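Local coordinates for transcription termination factor FttA (Pyrococcus horikoshii, PDB 3AF6), which probably terminates transcription by cutting nascent RNA, as a zinc-dependent endonuclease and 5'-3' exonuclease of the metallo-beta-lactamase superfamily, at residues D367-P372 and M403-A408. Sequence-based numbering, arbitrary orientation.
Sequences DFKFIP and MPREEA. With ZN (zinc ion), chain J.
R405 reaches out from the first turn of helix 405-420 and lays its CD and NE against the methyl end of I371, on the loop that follows strand 360-364. I371 CD1 sits 3.7 Å from R405 NE and approaches the guanidinium at its edge, in the plane of the group. The ethyl branch reaches that edge because CG1 lies between the backbone N and the carbonyl carbon (chi1 63°) and then runs on fully extended. On the aliphatic part of the arginine, the carbonyl oxygen P372 O comes to 3.7 Å from R405 CD, a van der Waals approach rather than a hydrogen bond.

Farther along, K369 meets R405 from the opposite direction. K369 CE is 3.9 Å from R405 NH2, again near the guanidinium plane, and the two cationic ends come close, with 4.0 Å between K369 NZ and R405 NH2. That proximity is probably eased by E599, which forms a salt bridge with K369 NZ, while the carbonyl of H594 accepts a hydrogen bond from the same ammonium. E599 also receives the backbone N-H of F370, so one carboxylate ties the lysine and its loop to helix 597-606.

With just 126 Å² buried and no hydrogen bond across it, the contact is slight, resting mainly on the long arginine side chain. The zinc centre lies at the start of segment 367-372: D367 OD1 binds a zinc ion at 2.5 Å, alongside D260, H261 and H618, and D367 also serves the second metal. The contact thus links the zinc-ligand loop of the metallo-beta-lactamase domain to the first helix of the beta-CASP region, across the domain junction characteristic of beta-CASP ribonucleases, where the dinuclear zinc site lies between these two domains.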
loop_
_atom_site.group_PDB
_atom_site.type_symbol
_atom_site.label_atom_id
_atom_site.label_comp_id
_atom_site.label_asym_id
_atom_site.label_seq_id
_atom_site.Cartn_x
_atom_site.Cartn_y
_atom_site.Cartn_z
ATOM N N ASP A 367 9.334 -2.488 -3.114
ATOM C CA ASP A 367 10.040 -3.365 -2.197
ATOM C C ASP A 367 9.379 -4.719 -2.363
ATOM O O ASP A 367 8.151 -4.802 -2.496
ATOM C CB ASP A 367 9.902 -2.868 -0.762
ATOM C CG ASP A 367 10.812 -1.695 -0.463
ATOM O OD1 ASP A 367 10.516 -0.955 0.490
ATOM O OD2 ASP A 367 11.827 -1.514 -1.165
ATOM N N PHE A 368 10.185 -5.777 -2.383
ATOM C CA PHE A 368 9.636 -7.113 -2.543
ATOM C C PHE A 368 10.398 -8.183 -1.794
ATOM O O PHE A 368 11.555 -8.016 -1.430
ATOM C CB PHE A 368 9.544 -7.498 -4.029
ATOM C CG PHE A 368 10.868 -7.859 -4.663
ATOM C CD1 PHE A 368 11.756 -6.863 -5.079
ATOM C CD2 PHE A 368 11.205 -9.202 -4.884
ATOM C CE1 PHE A 368 12.947 -7.188 -5.710
ATOM C CE2 PHE A 368 12.404 -9.542 -5.518
ATOM C CZ PHE A 368 13.276 -8.532 -5.934
ATOM N N LYS A 369 9.717 -9.293 -1.568
ATOM C CA LYS A 369 10.290 -10.429 -0.864
ATOM C C LYS A 369 10.078 -11.616 -1.820
ATOM O O LYS A 369 9.011 -11.743 -2.424
ATOM C CB LYS A 369 9.543 -10.610 0.470
ATOM C CG LYS A 369 10.139 -11.628 1.431
ATOM C CD LYS A 369 11.505 -11.232 1.973
ATOM C CE LYS A 369 12.123 -12.414 2.725
ATOM N NZ LYS A 369 13.400 -12.104 3.410
ATOM N N PHE A 370 11.081 -12.472 -1.987
ATOM C CA PHE A 370 10.905 -13.587 -2.922
ATOM C C PHE A 370 10.926 -14.997 -2.314
ATOM O O PHE A 370 11.440 -15.943 -2.910
ATOM C CB PHE A 370 11.921 -13.475 -4.066
ATOM C CG PHE A 370 11.508 -14.199 -5.326
ATOM C CD1 PHE A 370 10.187 -14.137 -5.781
ATOM C CD2 PHE A 370 12.447 -14.927 -6.069
ATOM C CE1 PHE A 370 9.804 -14.787 -6.955
ATOM C CE2 PHE A 370 12.077 -15.581 -7.240
ATOM C CZ PHE A 370 10.750 -15.512 -7.690
ATOM N N ILE A 371 10.380 -15.107 -1.107
ATOM C CA ILE A 371 10.230 -16.374 -0.404
ATOM C C ILE A 371 8.964 -16.158 0.413
ATOM O O ILE A 371 8.531 -15.022 0.592
ATOM C CB ILE A 371 11.410 -16.714 0.554
ATOM C CG1 ILE A 371 11.513 -15.666 1.666
ATOM C CG2 ILE A 371 12.696 -16.879 -0.248
ATOM C CD1 ILE A 371 12.648 -15.930 2.663
ATOM N N PRO A 372 8.345 -17.241 0.907
ATOM C CA PRO A 372 7.122 -17.048 1.694
ATOM C C PRO A 372 7.371 -16.431 3.061
ATOM O O PRO A 372 8.494 -16.437 3.567
ATOM C CB PRO A 372 6.563 -18.461 1.815
ATOM C CG PRO A 372 7.129 -19.164 0.622
ATOM C CD PRO A 372 8.540 -18.667 0.603
ATOM N N MET A 403 19.378 -13.714 7.975
ATOM C CA MET A 403 19.334 -14.901 8.812
ATOM C C MET A 403 18.102 -15.743 8.451
ATOM O O MET A 403 17.019 -15.202 8.227
ATOM C CB MET A 403 19.258 -14.423 10.261
ATOM C CG MET A 403 19.157 -15.472 11.335
ATOM S SD MET A 403 18.971 -14.637 12.939
ATOM C CE MET A 403 20.687 -14.318 13.361
ATOM N N PRO A 404 18.251 -17.076 8.376
ATOM C CA PRO A 404 17.117 -17.952 8.047
ATOM C C PRO A 404 15.931 -17.666 8.977
ATOM O O PRO A 404 16.112 -17.536 10.186
ATOM C CB PRO A 404 17.687 -19.347 8.270
ATOM C CG PRO A 404 19.118 -19.181 7.918
ATOM C CD PRO A 404 19.477 -17.863 8.571
ATOM N N ARG A 405 14.727 -17.588 8.410
ATOM C CA ARG A 405 13.509 -17.295 9.167
ATOM C C ARG A 405 13.338 -18.072 10.463
ATOM O O ARG A 405 12.888 -17.522 11.467
ATOM C CB ARG A 405 12.263 -17.522 8.299
ATOM C CG ARG A 405 12.422 -17.089 6.836
ATOM C CD ARG A 405 11.115 -16.557 6.215
ATOM N NE ARG A 405 11.213 -15.119 5.963
ATOM C CZ ARG A 405 10.722 -14.169 6.758
ATOM N NH1 ARG A 405 10.069 -14.494 7.870
ATOM N NH2 ARG A 405 10.915 -12.889 6.453
ATOM N N GLU A 406 13.698 -19.346 10.459
ATOM C CA GLU A 406 13.523 -20.146 11.656
ATOM C C GLU A 406 14.605 -19.915 12.694
ATOM O O GLU A 406 14.352 -20.030 13.895
ATOM C CB GLU A 406 13.446 -21.623 11.289
ATOM C CG GLU A 406 12.644 -22.432 12.275
ATOM C CD GLU A 406 12.342 -23.817 11.769
ATOM O OE1 GLU A 406 13.295 -24.612 11.606
ATOM O OE2 GLU A 406 11.149 -24.103 11.532
ATOM N N GLU A 407 15.812 -19.596 12.241
ATOM C CA GLU A 407 16.908 -19.340 13.165
ATOM C C GLU A 407 16.615 -18.014 13.862
ATOM O O GLU A 407 16.909 -17.837 15.039
ATOM C CB GLU A 407 18.226 -19.247 12.405
ATOM C CG GLU A 407 19.455 -19.188 13.289
ATOM C CD GLU A 407 20.725 -18.911 12.492
ATOM O OE1 GLU A 407 21.013 -19.669 11.536
ATOM O OE2 GLU A 407 21.437 -17.933 12.819
ATOM N N ALA A 408 16.022 -17.086 13.122
ATOM C CA ALA A 408 15.682 -15.779 13.663
ATOM C C ALA A 408 14.565 -15.960 14.672
ATOM O O ALA A 408 14.632 -15.450 15.789
ATOM C CB ALA A 408 15.225 -14.854 12.546
HETATM ZN ZN ZN J . 11.038 1.501 0.791
#